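PDB 5T3B: glycoside Hydrolase from Bacteroides plebeius, which probably hydrolyses glycosidic bonds in a polysaccharide, as a member of glycoside hydrolase family 50, whose characterised enzymes are beta-agarases. Local coordinates for residues F193-E198 with K229-S234; A197-S202 with D222-W227; L214-V219 with D266-I271; K313-I318 with L333-H338. All coordinates share one frame; numbering follows the deposited sequence.

Interaction 1 (F193-E198 with K229-S234); sequences FSFLAE and KEYLNS
Tyr231 turns the edge of its ring onto the face of Phe195 in a T-shaped stack, the ring planes 87° apart and the centroids separated by 5.0 Å. Its CE2 atom leads, coming within 3.7 Å of Phe195 CE1. The tyrosine CG lies anti to the backbone N (chi1 -167°), which swings the ring out from the last turn of helix 224-232 to the opening turn of helix 195-203. At the far end of the ring the hydroxyl lies between a ring edge and an aliphatic carbon: Phe193 CD2 is 3.7 Å from Tyr231 OH, and Glu198 CG, held anti to its carbonyl carbon (chi1 -71°), is 3.8 Å from that same oxygen. The glutamate chain then bends, and CG rather than the carboxylate makes the closest approach. Leu232 places CD2 at the edge of the Phe195 ring, 3.6 Å from CZ, so that ring is held both at its rim and over a face. Beyond the contact Tyr231 also stacks with Trp227, and Phe195 rests on Ile318 of helix 300-324. Ser234 OG donates to Tyr231 O at 2.7 Å, in the carbonyl plane and on a lone pair. No direct hydrogen bond joins the two segments; a water does so, 2.8 Å from Tyr231 OH and accepting from Ser194 N. The chemistry is thus aromatic and aliphatic packing, with one water bridging a phenol oxygen and a backbone N-H.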
loop_
_atom_site.group_PDB
_atom_site.type_symbol
_atom_site.label_atom_id
_atom_site.label_comp_id
_atom_site.label_asym_id
_atom_site.label_seq_id
_atom_site.Cartn_x
_atom_site.Cartn_y
_atom_site.Cartn_z
ATOM N N PHE A 193 9.415 2.208 -7.755
ATOM C CA PHE A 193 10.717 2.755 -8.083
ATOM C C PHE A 193 11.493 2.987 -6.789
ATOM O O PHE A 193 11.000 2.838 -5.679
ATOM C CB PHE A 193 10.549 4.069 -8.850
ATOM C CG PHE A 193 9.920 3.890 -10.216
ATOM C CD1 PHE A 193 8.549 3.807 -10.385
ATOM C CD2 PHE A 193 10.686 3.800 -11.338
ATOM C CE1 PHE A 193 7.981 3.652 -11.624
ATOM C CE2 PHE A 193 10.123 3.674 -12.574
ATOM C CZ PHE A 193 8.775 3.556 -12.718
ATOM N N SER A 194 12.761 3.362 -6.972
ATOM C CA SER A 194 13.710 3.657 -5.893
ATOM C C SER A 194 14.372 5.014 -6.174
ATOM O O SER A 194 15.546 5.082 -6.557
ATOM C CB SER A 194 14.747 2.556 -5.785
ATOM O OG SER A 194 14.154 1.316 -5.492
ATOM N N PHE A 195 13.606 6.100 -6.020
ATOM C CA PHE A 195 14.090 7.398 -6.474
ATOM C C PHE A 195 15.374 7.837 -5.733
ATOM O O PHE A 195 16.297 8.361 -6.367
ATOM C CB PHE A 195 13.036 8.481 -6.322
ATOM C CG PHE A 195 12.073 8.615 -7.465
ATOM C CD1 PHE A 195 11.446 7.534 -8.045
ATOM C CD2 PHE A 195 11.739 9.872 -7.960
ATOM C CE1 PHE A 195 10.524 7.669 -9.061
ATOM C CE2 PHE A 195 10.868 10.009 -8.996
ATOM C CZ PHE A 195 10.185 8.924 -9.517
ATOM N N LEU A 196 15.412 7.680 -4.417
ATOM C CA LEU A 196 16.564 8.210 -3.698
ATOM C C LEU A 196 17.870 7.500 -4.116
ATOM O O LEU A 196 18.904 8.144 -4.353
ATOM C CB LEU A 196 16.333 8.124 -2.196
ATOM C CG LEU A 196 15.251 9.085 -1.697
ATOM C CD1 LEU A 196 14.727 8.674 -0.347
ATOM C CD2 LEU A 196 15.756 10.508 -1.647
ATOM N N ALA A 197 17.795 6.171 -4.229
ATOM C CA ALA A 197 18.936 5.383 -4.699
ATOM C C ALA A 197 19.329 5.751 -6.089
ATOM O O ALA A 197 20.537 5.815 -6.413
ATOM C CB ALA A 197 18.674 3.898 -4.564
ATOM N N GLU A 198 18.340 5.940 -6.993
ATOM C CA GLU A 198 18.676 6.277 -8.357
ATOM C C GLU A 198 19.344 7.669 -8.439
ATOM O O GLU A 198 20.232 7.889 -9.286
ATOM C CB GLU A 198 17.467 6.151 -9.260
ATOM C CG GLU A 198 17.096 4.695 -9.466
ATOM C CD GLU A 198 18.099 3.873 -10.278
ATOM O OE1 GLU A 198 18.922 4.414 -10.915
ATOM O OE2 GLU A 198 18.019 2.641 -10.291
ATOM N N LYS A 229 12.655 15.664 -12.280
ATOM C CA LYS A 229 12.039 16.009 -13.584
ATOM C C LYS A 229 12.607 15.131 -14.719
ATOM O O LYS A 229 11.887 14.624 -15.571
ATOM C CB LYS A 229 12.181 17.500 -13.856
ATOM C CG LYS A 229 11.261 18.348 -12.988
ATOM C CD LYS A 229 11.469 19.821 -13.084
ATOM C CE LYS A 229 10.473 20.573 -12.235
ATOM N NZ LYS A 229 10.663 22.018 -12.435
ATOM N N GLU A 230 13.918 15.019 -14.772
ATOM C CA GLU A 230 14.592 14.232 -15.783
ATOM C C GLU A 230 14.198 12.774 -15.695
ATOM O O GLU A 230 13.931 12.144 -16.702
ATOM C CB GLU A 230 16.097 14.434 -15.704
ATOM C CG GLU A 230 16.503 15.849 -16.069
ATOM C CD GLU A 230 17.977 16.136 -15.895
ATOM O OE1 GLU A 230 18.768 15.170 -15.663
ATOM O OE2 GLU A 230 18.365 17.350 -15.980
ATOM N N TYR A 231 14.125 12.254 -14.450
ATOM C CA TYR A 231 13.831 10.827 -14.287
ATOM C C TYR A 231 12.432 10.532 -14.771
ATOM O O TYR A 231 12.218 9.545 -15.463
ATOM C CB TYR A 231 14.041 10.444 -12.829
ATOM C CG TYR A 231 14.070 8.936 -12.614
ATOM C CD1 TYR A 231 15.008 8.130 -13.233
ATOM C CD2 TYR A 231 13.183 8.327 -11.731
ATOM C CE1 TYR A 231 15.063 6.738 -12.997
ATOM C CE2 TYR A 231 13.204 6.961 -11.503
ATOM C CZ TYR A 231 14.141 6.184 -12.106
ATOM O OH TYR A 231 14.198 4.845 -11.886
ATOM N N LEU A 232 11.452 11.377 -14.467
ATOM C CA LEU A 232 10.100 11.170 -14.971
ATOM C C LEU A 232 9.983 11.135 -16.474
ATOM O O LEU A 232 9.138 10.457 -16.991
ATOM C CB LEU A 232 9.105 12.205 -14.448
ATOM C CG LEU A 232 8.305 11.784 -13.192
ATOM C CD1 LEU A 232 7.276 10.724 -13.533
ATOM C CD2 LEU A 232 9.173 11.362 -12.027
ATOM N N ASN A 233 10.874 11.889 -17.123
ATOM C CA ASN A 233 10.913 11.926 -18.590
ATOM C C ASN A 233 11.839 10.909 -19.249
ATOM O O ASN A 233 11.954 10.879 -20.466
ATOM C CB ASN A 233 11.174 13.369 -19.058
ATOM C CG ASN A 233 9.911 14.146 -19.242
ATOM O OD1 ASN A 233 8.799 13.659 -19.045
ATOM N ND2 ASN A 233 10.071 15.409 -19.618
ATOM N N SER A 234 12.446 10.044 -18.429
ATOM C CA SER A 234 13.394 9.097 -18.916
ATOM C C SER A 234 12.742 7.802 -19.338
ATOM O O SER A 234 11.553 7.548 -19.095
ATOM C CB SER A 234 14.437 8.841 -17.829
ATOM O OG SER A 234 13.962 7.947 -16.858
HETATM O O HOH W 1 13.951 3.214 -9.576
#

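Interaction 2 (A197-S202 with D222-W227); sequences AEFKNS and DGWDEW
Phe199 and Trp227 mark the closest backbone approach of segments 197-202 and 222-227, their CA atoms 6.9 Å apart, and with Trp224 they form an aromatic cluster between helices 195-203 and 224-232. Helix 224-232 is just starting here: Gly223 occupies its N-cap position with a positive phi of 93°, a conformation suited to glycine. Phe199 holds its CG anti to the backbone N (chi1 172°), which carries the ring between the two tryptophans and beside this first turn, its CE1 atom within 3.6 Å of Trp224 CA. Trp224 directs the edge of its six-membered ring at one face of Phe199, nearly perpendicular at 85°, with CE3 3.8 Å from Phe199 CG. Phe199 in turn points its own edge at the face of the Trp227 five-membered ring in an offset edge-to-face pair, CD1 lying 3.5 Å from Trp227 CG. A CH-pi contact adds to this, since Phe199 CB stands 3.9 Å above the centroid of the Trp227 six-membered ring. Trp224 also reaches helix 300-324, its NE1 probably hydrogen-bonded to Lys313 O. Glu198 CB packs against Trp227 CZ2, and Ser202 meets the indole by contact and not by a hydrogen bond: its CB lies 3.4 Å from Trp227 NE1.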
loop_
_atom_site.group_PDB
_atom_site.type_symbol
_atom_site.label_atom_id
_atom_site.label_comp_id
_atom_site.label_asym_id
_atom_site.label_seq_id
_atom_site.Cartn_x
_atom_site.Cartn_y
_atom_site.Cartn_z
ATOM N N ALA A 197 17.795 6.171 -4.229
ATOM C CA ALA A 197 18.936 5.383 -4.699
ATOM C C ALA A 197 19.329 5.751 -6.089
ATOM O O ALA A 197 20.537 5.815 -6.413
ATOM C CB ALA A 197 18.674 3.898 -4.564
ATOM N N GLU A 198 18.340 5.940 -6.993
ATOM C CA GLU A 198 18.676 6.277 -8.357
ATOM C C GLU A 198 19.344 7.669 -8.439
ATOM O O GLU A 198 20.232 7.889 -9.286
ATOM C CB GLU A 198 17.467 6.151 -9.260
ATOM C CG GLU A 198 17.096 4.695 -9.466
ATOM C CD GLU A 198 18.099 3.873 -10.278
ATOM O OE1 GLU A 198 18.922 4.414 -10.915
ATOM O OE2 GLU A 198 18.019 2.641 -10.291
ATOM N N PHE A 199 18.862 8.615 -7.639
ATOM C CA PHE A 199 19.495 9.937 -7.597
ATOM C C PHE A 199 20.961 9.816 -7.159
ATOM O O PHE A 199 21.865 10.383 -7.789
ATOM C CB PHE A 199 18.711 10.856 -6.631
ATOM C CG PHE A 199 19.371 12.178 -6.368
ATOM C CD1 PHE A 199 19.343 13.177 -7.343
ATOM C CD2 PHE A 199 19.885 12.471 -5.162
ATOM C CE1 PHE A 199 19.907 14.394 -7.086
ATOM C CE2 PHE A 199 20.446 13.693 -4.921
ATOM C CZ PHE A 199 20.464 14.640 -5.894
ATOM N N LYS A 200 21.165 9.074 -6.075
ATOM C CA LYS A 200 22.530 8.835 -5.546
ATOM C C LYS A 200 23.418 8.279 -6.641
ATOM O O LYS A 200 24.537 8.751 -6.877
ATOM C CB LYS A 200 22.472 7.853 -4.377
ATOM C CG LYS A 200 23.831 7.339 -4.012
ATOM C CD LYS A 200 23.685 6.150 -3.098
ATOM C CE LYS A 200 24.951 5.339 -2.997
ATOM N NZ LYS A 200 24.999 4.281 -4.047
ATOM N N ASN A 201 22.917 7.268 -7.330
ATOM C CA ASN A 201 23.687 6.629 -8.424
ATOM C C ASN A 201 23.950 7.571 -9.597
ATOM O O ASN A 201 25.094 7.663 -10.090
ATOM C CB ASN A 201 22.970 5.370 -8.877
ATOM C CG ASN A 201 23.120 4.228 -7.862
ATOM O OD1 ASN A 201 24.028 4.240 -6.977
ATOM N ND2 ASN A 201 22.266 3.210 -7.989
ATOM N N SER A 202 22.932 8.364 -9.944
ATOM C CA SER A 202 23.079 9.358 -11.030
ATOM C C SER A 202 24.149 10.413 -10.705
ATOM O O SER A 202 24.919 10.837 -11.585
ATOM C CB SER A 202 21.716 10.022 -11.370
ATOM O OG SER A 202 21.846 10.983 -12.404
ATOM N N ASP A 222 22.356 19.207 -4.054
ATOM C CA ASP A 222 22.185 19.951 -5.280
ATOM C C ASP A 222 21.589 19.030 -6.369
ATOM O O ASP A 222 22.045 17.919 -6.567
ATOM C CB ASP A 222 23.503 20.508 -5.761
ATOM C CG ASP A 222 23.955 21.770 -4.949
ATOM O OD1 ASP A 222 23.290 22.219 -3.980
ATOM O OD2 ASP A 222 24.966 22.357 -5.313
ATOM N N GLY A 223 20.560 19.539 -7.054
ATOM C CA GLY A 223 20.052 18.887 -8.233
ATOM C C GLY A 223 18.891 17.916 -8.026
ATOM O O GLY A 223 18.416 17.344 -8.994
ATOM N N TRP A 224 18.425 17.782 -6.782
ATOM C CA TRP A 224 17.333 16.822 -6.475
ATOM C C TRP A 224 16.077 17.139 -7.332
ATOM O O TRP A 224 15.542 16.251 -8.001
ATOM C CB TRP A 224 17.042 16.815 -4.993
ATOM C CG TRP A 224 15.784 16.164 -4.609
ATOM C CD1 TRP A 224 14.713 16.779 -4.066
ATOM C CD2 TRP A 224 15.391 14.766 -4.740
ATOM N NE1 TRP A 224 13.701 15.897 -3.810
ATOM C CE2 TRP A 224 14.086 14.653 -4.237
ATOM C CE3 TRP A 224 16.022 13.631 -5.209
ATOM C CZ2 TRP A 224 13.402 13.435 -4.223
ATOM C CZ3 TRP A 224 15.350 12.440 -5.181
ATOM C CH2 TRP A 224 14.065 12.360 -4.704
ATOM N N ASP A 225 15.610 18.397 -7.259
ATOM C CA ASP A 225 14.361 18.711 -7.951
ATOM C C ASP A 225 14.493 18.493 -9.470
ATOM O O ASP A 225 13.589 17.942 -10.109
ATOM C CB ASP A 225 13.939 20.161 -7.732
ATOM C CG ASP A 225 13.392 20.494 -6.381
ATOM O OD1 ASP A 225 13.260 19.678 -5.533
ATOM O OD2 ASP A 225 13.207 21.738 -6.093
ATOM N N GLU A 226 15.608 18.948 -10.030
ATOM C CA GLU A 226 15.823 18.784 -11.428
ATOM C C GLU A 226 15.974 17.327 -11.881
ATOM O O GLU A 226 15.504 16.916 -12.947
ATOM C CB GLU A 226 17.028 19.591 -11.924
ATOM C CG GLU A 226 17.282 19.537 -13.416
ATOM C CD GLU A 226 16.079 19.851 -14.338
ATOM O OE1 GLU A 226 15.229 20.746 -14.015
ATOM O OE2 GLU A 226 15.990 19.127 -15.394
ATOM N N TRP A 227 16.671 16.557 -11.053
ATOM C CA TRP A 227 16.879 15.169 -11.342
ATOM C C TRP A 227 15.501 14.434 -11.390
ATOM O O TRP A 227 15.245 13.629 -12.287
ATOM C CB TRP A 227 17.816 14.484 -10.328
ATOM C CG TRP A 227 17.915 13.017 -10.585
ATOM C CD1 TRP A 227 18.748 12.402 -11.446
ATOM C CD2 TRP A 227 17.078 12.011 -10.076
ATOM N NE1 TRP A 227 18.509 11.065 -11.481
ATOM C CE2 TRP A 227 17.461 10.812 -10.664
ATOM C CE3 TRP A 227 16.038 11.998 -9.166
ATOM C CZ2 TRP A 227 16.785 9.592 -10.395
ATOM C CZ3 TRP A 227 15.377 10.784 -8.898
ATOM C CH2 TRP A 227 15.742 9.626 -9.532
#

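Interaction 3 (L214-V219 with D266-I271); sequences LKIGLV and DRFLKI
Leu214 reaches into the space between Arg267, Phe268 and Ile271 and divides its two methyl groups among them. CD2 packs on the aliphatic base of the arginine, 3.7 Å from Arg267 CB; in one of two modelled conformers of that residue it also lies over a face of the guanidinium. The same CD2 sits at the edge of the Phe268 ring, in its plane, 4.0 Å from CE1. CD1 goes the other way and meets Ile271 tip to tip, at 4.0 Å from CG1. Phe268 has its CG anti to the carbonyl carbon (chi1 -81°), which carries the ring from helix 264-269 to the 3-10 segment, where CZ comes to 3.5 Å from Gly217 CA. The Ile216 and Phe268 side chains cross at about a right angle, Ile216 CG2 4.0 Å from Phe268 CZ. A side chain at Gly217 would run into this ring, which makes glycine the fitting residue. Replacing Phe268 with an alanine would probably open a gap beside Gly217 and strip Leu214 and Ile216 of their shared aromatic neighbour. Around the contact, Phe306 of helix 300-324 meets the Phe268 ring at a steep angle, and Ala278 and Ala282 of helix 277-288 pack on it. No hydrogen bond crosses between the segments. The attachment therefore rests on the fit of apolar surfaces, while the arginine charge, in that same conformer, is engaged by Asp256 in a salt bridge.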
loop_
_atom_site.group_PDB
_atom_site.type_symbol
_atom_site.label_atom_id
_atom_site.label_comp_id
_atom_site.label_asym_id
_atom_site.label_seq_id
_atom_site.Cartn_x
_atom_site.Cartn_y
_atom_site.Cartn_z
ATOM N N LEU A 214 19.912 7.122 6.185
ATOM C CA LEU A 214 19.834 8.572 6.076
ATOM C C LEU A 214 19.576 9.061 4.643
ATOM O O LEU A 214 19.713 10.238 4.363
ATOM C CB LEU A 214 21.096 9.221 6.649
ATOM C CG LEU A 214 21.406 8.881 8.098
ATOM C CD1 LEU A 214 22.639 9.639 8.596
ATOM C CD2 LEU A 214 20.223 8.971 9.064
ATOM N N LYS A 215 19.163 8.160 3.760
ATOM C CA LYS A 215 19.020 8.527 2.370
ATOM C C LYS A 215 18.007 9.630 2.082
ATOM O O LYS A 215 18.167 10.342 1.109
ATOM C CB LYS A 215 18.793 7.328 1.487
ATOM C CG LYS A 215 17.465 6.647 1.681
ATOM C CD LYS A 215 17.340 5.538 0.658
ATOM C CE LYS A 215 16.069 4.869 0.674
ATOM N NZ LYS A 215 16.387 3.673 -0.234
ATOM N N ILE A 216 17.018 9.809 2.957
ATOM C CA ILE A 216 16.127 10.896 2.740
ATOM C C ILE A 216 16.855 12.260 2.749
ATOM O O ILE A 216 16.375 13.221 2.141
ATOM C CB ILE A 216 14.992 10.918 3.791
ATOM C CG1 ILE A 216 13.867 11.918 3.417
ATOM C CG2 ILE A 216 15.497 11.147 5.166
ATOM C CD1 ILE A 216 13.172 11.647 2.102
ATOM N N GLY A 217 18.015 12.350 3.386
ATOM C CA GLY A 217 18.771 13.572 3.363
ATOM C C GLY A 217 19.276 14.003 2.002
ATOM O O GLY A 217 19.685 15.163 1.807
ATOM N N LEU A 218 19.205 13.097 1.019
ATOM C CA LEU A 218 19.550 13.443 -0.346
ATOM C C LEU A 218 18.662 14.532 -0.970
ATOM O O LEU A 218 19.063 15.219 -1.909
ATOM C CB LEU A 218 19.522 12.211 -1.224
ATOM C CG LEU A 218 20.598 11.189 -0.957
ATOM C CD1 LEU A 218 20.285 9.870 -1.639
ATOM C CD2 LEU A 218 21.983 11.682 -1.347
ATOM N N VAL A 219 17.478 14.753 -0.356
ATOM C CA VAL A 219 16.617 15.804 -0.891
ATOM C C VAL A 219 17.213 17.210 -0.696
ATOM O O VAL A 219 16.782 18.128 -1.379
ATOM C CB VAL A 219 15.222 15.784 -0.269
ATOM C CG1 VAL A 219 14.547 14.455 -0.502
ATOM C CG2 VAL A 219 15.225 16.108 1.230
ATOM N N ASP A 266 18.341 13.843 15.074
ATOM C CA ASP A 266 19.541 13.510 15.854
ATOM C C ASP A 266 20.652 12.917 14.993
ATOM O O ASP A 266 21.823 13.338 15.048
ATOM C CB ASP A 266 19.241 12.478 16.930
ATOM C CG ASP A 266 18.383 13.001 18.050
ATOM O OD1 ASP A 266 17.984 14.164 18.059
ATOM O OD2 ASP A 266 18.110 12.184 18.954
ATOM N N ARG A 267 20.272 11.963 14.135
ATOM C CA ARG A 267 21.256 11.314 13.272
ATOM C C ARG A 267 21.860 12.310 12.249
ATOM O O ARG A 267 23.067 12.255 12.004
ATOM C CB ARG A 267 20.706 10.054 12.552
ATOM C CG ARG A 267 20.718 8.765 13.401
ATOM C CD ARG A 267 19.952 7.589 12.764
ATOM N NE ARG A 267 18.514 7.919 12.500
ATOM C CZ ARG A 267 17.742 7.343 11.582
ATOM N NH1 ARG A 267 18.182 6.422 10.792
ATOM N NH2 ARG A 267 16.492 7.676 11.518
ATOM N N PHE A 268 21.067 13.241 11.702
ATOM C CA PHE A 268 21.619 14.183 10.759
ATOM C C PHE A 268 22.635 15.082 11.477
ATOM O O PHE A 268 23.672 15.374 10.925
ATOM C CB PHE A 268 20.554 15.044 10.103
ATOM C CG PHE A 268 19.828 14.408 8.954
ATOM C CD1 PHE A 268 19.708 13.043 8.772
ATOM C CD2 PHE A 268 19.268 15.208 8.004
ATOM C CE1 PHE A 268 19.063 12.507 7.689
ATOM C CE2 PHE A 268 18.536 14.663 6.974
ATOM C CZ PHE A 268 18.409 13.303 6.819
ATOM N N LEU A 269 22.301 15.477 12.698
ATOM C CA LEU A 269 23.203 16.392 13.427
ATOM C C LEU A 269 24.506 15.740 13.790
ATOM O O LEU A 269 25.495 16.450 14.063
ATOM C CB LEU A 269 22.505 16.954 14.660
ATOM C CG LEU A 269 21.358 17.978 14.406
ATOM C CD1 LEU A 269 20.586 18.246 15.682
ATOM C CD2 LEU A 269 21.881 19.235 13.775
ATOM N N LYS A 270 24.475 14.403 13.912
ATOM C CA LYS A 270 25.692 13.630 14.238
ATOM C C LYS A 270 26.517 13.147 13.021
ATOM O O LYS A 270 27.548 12.527 13.170
ATOM C CB LYS A 270 25.326 12.474 15.185
ATOM C CG LYS A 270 24.777 12.865 16.539
ATOM C CD LYS A 270 25.761 13.680 17.370
ATOM C CE LYS A 270 25.667 13.393 18.862
ATOM N NZ LYS A 270 26.897 13.929 19.501
ATOM N N ILE A 271 26.093 13.511 11.812
ATOM C CA ILE A 271 26.866 13.202 10.602
ATOM C C ILE A 271 28.242 13.849 10.753
ATOM O O ILE A 271 28.323 15.022 11.102
ATOM C CB ILE A 271 26.168 13.707 9.330
ATOM C CG1 ILE A 271 24.890 12.888 9.046
ATOM C CG2 ILE A 271 27.108 13.589 8.163
ATOM C CD1 ILE A 271 24.070 13.535 7.959
#

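Interaction 4 (K313-I318 with L333-H338); sequences KYYSAI and LGSRLH
Tyr315 OH and Ser335 OG share a hydrogen bond of 2.7 Å, and round it the helix 300-324 meets the segment 333-338. Tyr315 contributes the most buried surface. Its CG is anti to the carbonyl carbon (chi1 -70°), and the ring extends from the helix until its hydroxyl reaches the Ser335 side chain. Ser335 answers with its OG set between the backbone N and the carbonyl carbon (chi1 69°), which turns the hydroxyl to the phenol; either oxygen could be the donor. Ser335 N lies at the edge of the tyrosine ring, near its plane, and donates to a water at 3.0 Å that is also 3.2 Å from Tyr315 OH. The phenol oxygen thus has a side chain and a water as polar partners in a buried place. Leu337 comes from the opposite direction, its CD2 3.5 Å from Tyr315 OH, so an apolar methyl covers the polar tip. Ser335 has a second aromatic neighbour: Tyr314 CE2 lies 4.0 Å from its CB, while the Tyr314 hydroxyl bonds to Asp252 and Ser251. A phenylalanine in place of Tyr315 would probably keep much of the packing but leave the Ser335 hydroxyl without its mate. The backbone of 333-338 is hydrogen-bonded to Phe249 and Ser251 and, further along, to Ser359 and Asn361. It thus runs between two backbone neighbours as a barrel-wall segment would, with helix 300-324 packed outside it, consistent with the (beta/alpha)8 barrel of family 50 enzymes.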
loop_
_atom_site.group_PDB
_atom_site.type_symbol
_atom_site.label_atom_id
_atom_site.label_comp_id
_atom_site.label_asym_id
_atom_site.label_seq_id
_atom_site.Cartn_x
_atom_site.Cartn_y
_atom_site.Cartn_z
ATOM N N LYS A 313 10.110 18.225 0.845
ATOM C CA LYS A 313 11.049 18.379 -0.249
ATOM C C LYS A 313 11.042 17.141 -1.175
ATOM O O LYS A 313 11.216 17.251 -2.385
ATOM C CB LYS A 313 12.459 18.667 0.260
ATOM C CG LYS A 313 12.590 20.026 0.904
ATOM C CD LYS A 313 14.048 20.328 1.141
ATOM C CE LYS A 313 14.736 20.746 -0.136
ATOM N NZ LYS A 313 14.225 22.008 -0.825
ATOM N N TYR A 314 10.839 15.964 -0.568
ATOM C CA TYR A 314 10.770 14.718 -1.307
ATOM C C TYR A 314 9.530 14.681 -2.219
ATOM O O TYR A 314 9.632 14.565 -3.437
ATOM C CB TYR A 314 10.823 13.573 -0.301
ATOM C CG TYR A 314 10.743 12.231 -0.956
ATOM C CD1 TYR A 314 11.865 11.656 -1.539
ATOM C CD2 TYR A 314 9.526 11.562 -1.074
ATOM C CE1 TYR A 314 11.803 10.429 -2.184
ATOM C CE2 TYR A 314 9.473 10.326 -1.698
ATOM C CZ TYR A 314 10.583 9.808 -2.302
ATOM O OH TYR A 314 10.506 8.590 -2.919
ATOM N N TYR A 315 8.355 14.745 -1.577
ATOM C CA TYR A 315 7.121 14.571 -2.308
ATOM C C TYR A 315 6.863 15.694 -3.307
ATOM O O TYR A 315 6.357 15.424 -4.411
ATOM C CB TYR A 315 5.949 14.451 -1.344
ATOM C CG TYR A 315 5.880 13.169 -0.516
ATOM C CD1 TYR A 315 5.979 11.900 -1.105
ATOM C CD2 TYR A 315 5.698 13.241 0.847
ATOM C CE1 TYR A 315 5.811 10.776 -0.329
ATOM C CE2 TYR A 315 5.527 12.112 1.608
ATOM C CZ TYR A 315 5.608 10.884 1.014
ATOM O OH TYR A 315 5.456 9.740 1.819
ATOM N N SER A 316 7.213 16.925 -2.959
ATOM C CA SER A 316 6.961 17.987 -3.868
ATOM C C SER A 316 7.819 17.897 -5.110
ATOM O O SER A 316 7.344 18.157 -6.230
ATOM C CB SER A 316 7.124 19.322 -3.150
ATOM O OG SER A 316 8.511 19.562 -2.817
ATOM N N ALA A 317 9.071 17.466 -4.969
ATOM C CA ALA A 317 9.911 17.294 -6.135
ATOM C C ALA A 317 9.309 16.289 -7.116
ATOM O O ALA A 317 9.370 16.458 -8.323
ATOM C CB ALA A 317 11.303 16.821 -5.746
ATOM N N ILE A 318 8.773 15.192 -6.577
ATOM C CA ILE A 318 8.267 14.143 -7.419
ATOM C C ILE A 318 6.937 14.558 -8.086
ATOM O O ILE A 318 6.721 14.372 -9.267
ATOM C CB ILE A 318 8.202 12.834 -6.633
ATOM C CG1 ILE A 318 9.667 12.442 -6.265
ATOM C CG2 ILE A 318 7.522 11.755 -7.481
ATOM C CD1 ILE A 318 9.766 11.371 -5.191
ATOM N N LEU A 333 1.478 7.758 -6.217
ATOM C CA LEU A 333 0.893 7.015 -5.066
ATOM C C LEU A 333 1.846 6.974 -3.883
ATOM O O LEU A 333 1.601 6.173 -2.972
ATOM C CB LEU A 333 0.527 5.622 -5.520
ATOM C CG LEU A 333 -0.330 5.494 -6.776
ATOM C CD1 LEU A 333 -0.537 4.033 -7.146
ATOM C CD2 LEU A 333 -1.666 6.176 -6.642
ATOM N N GLY A 334 2.825 7.844 -3.845
ATOM C CA GLY A 334 3.629 8.002 -2.643
ATOM C C GLY A 334 4.785 7.046 -2.484
ATOM O O GLY A 334 5.318 6.499 -3.443
ATOM N N SER A 335 5.218 6.926 -1.230
ATOM C CA SER A 335 6.464 6.232 -0.862
ATOM C C SER A 335 6.277 5.083 0.130
ATOM O O SER A 335 7.283 4.554 0.584
ATOM C CB SER A 335 7.461 7.218 -0.229
ATOM O OG SER A 335 7.043 7.670 1.039
ATOM N N ARG A 336 5.041 4.668 0.388
ATOM C CA ARG A 336 4.798 3.444 1.164
ATOM C C ARG A 336 5.336 3.624 2.594
ATOM O O ARG A 336 6.311 3.030 2.999
ATOM C CB ARG A 336 5.327 2.227 0.431
ATOM C CG ARG A 336 4.918 2.182 -1.024
ATOM C CD ARG A 336 5.704 1.200 -1.861
ATOM N NE ARG A 336 5.499 -0.159 -1.398
ATOM C CZ ARG A 336 4.451 -0.888 -1.743
ATOM N NH1 ARG A 336 4.276 -2.096 -1.215
ATOM N NH2 ARG A 336 3.605 -0.481 -2.665
ATOM N N LEU A 337 4.665 4.538 3.307
ATOM C CA LEU A 337 5.060 4.898 4.659
ATOM C C LEU A 337 4.815 3.735 5.560
ATOM O O LEU A 337 3.936 2.912 5.340
ATOM C CB LEU A 337 4.222 6.117 5.134
ATOM C CG LEU A 337 4.523 7.427 4.366
ATOM C CD1 LEU A 337 3.405 8.409 4.572
ATOM C CD2 LEU A 337 5.853 8.016 4.820
ATOM N N HIS A 338 5.588 3.667 6.659
ATOM C CA HIS A 338 5.536 2.529 7.538
ATOM C C HIS A 338 5.904 2.968 8.942
ATOM O O HIS A 338 6.071 4.165 9.200
ATOM C CB HIS A 338 6.423 1.380 7.033
ATOM C CG HIS A 338 7.862 1.620 7.272
ATOM N ND1 HIS A 338 8.482 2.805 6.988
ATOM C CD2 HIS A 338 8.815 0.799 7.772
ATOM C CE1 HIS A 338 9.747 2.734 7.334
ATOM N NE2 HIS A 338 9.978 1.516 7.820
HETATM O O HOH W 2 3.177 7.690 0.812
#

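How the interactions relate
Following the chain from the N terminus, helix 195-203 opens both interaction 1 and interaction 2, which share Ala197 and Glu198. Interaction 2 closes first, at 222-227, and so nests within the loop that interaction 1 closes at 229-234; together they pair helices 195-203 and 224-232. Interaction 3 starts inside that loop, at 214-219, and ends beyond it at 266-271, crossing both and tying the 3-10 segment to helix 264-269. Interaction 4 follows in series, closing the short connection after helix 300-324. That helix also touches both helices of interactions 1 and 2, and its Tyr314 packs on Leu196, Ile216 and Val219.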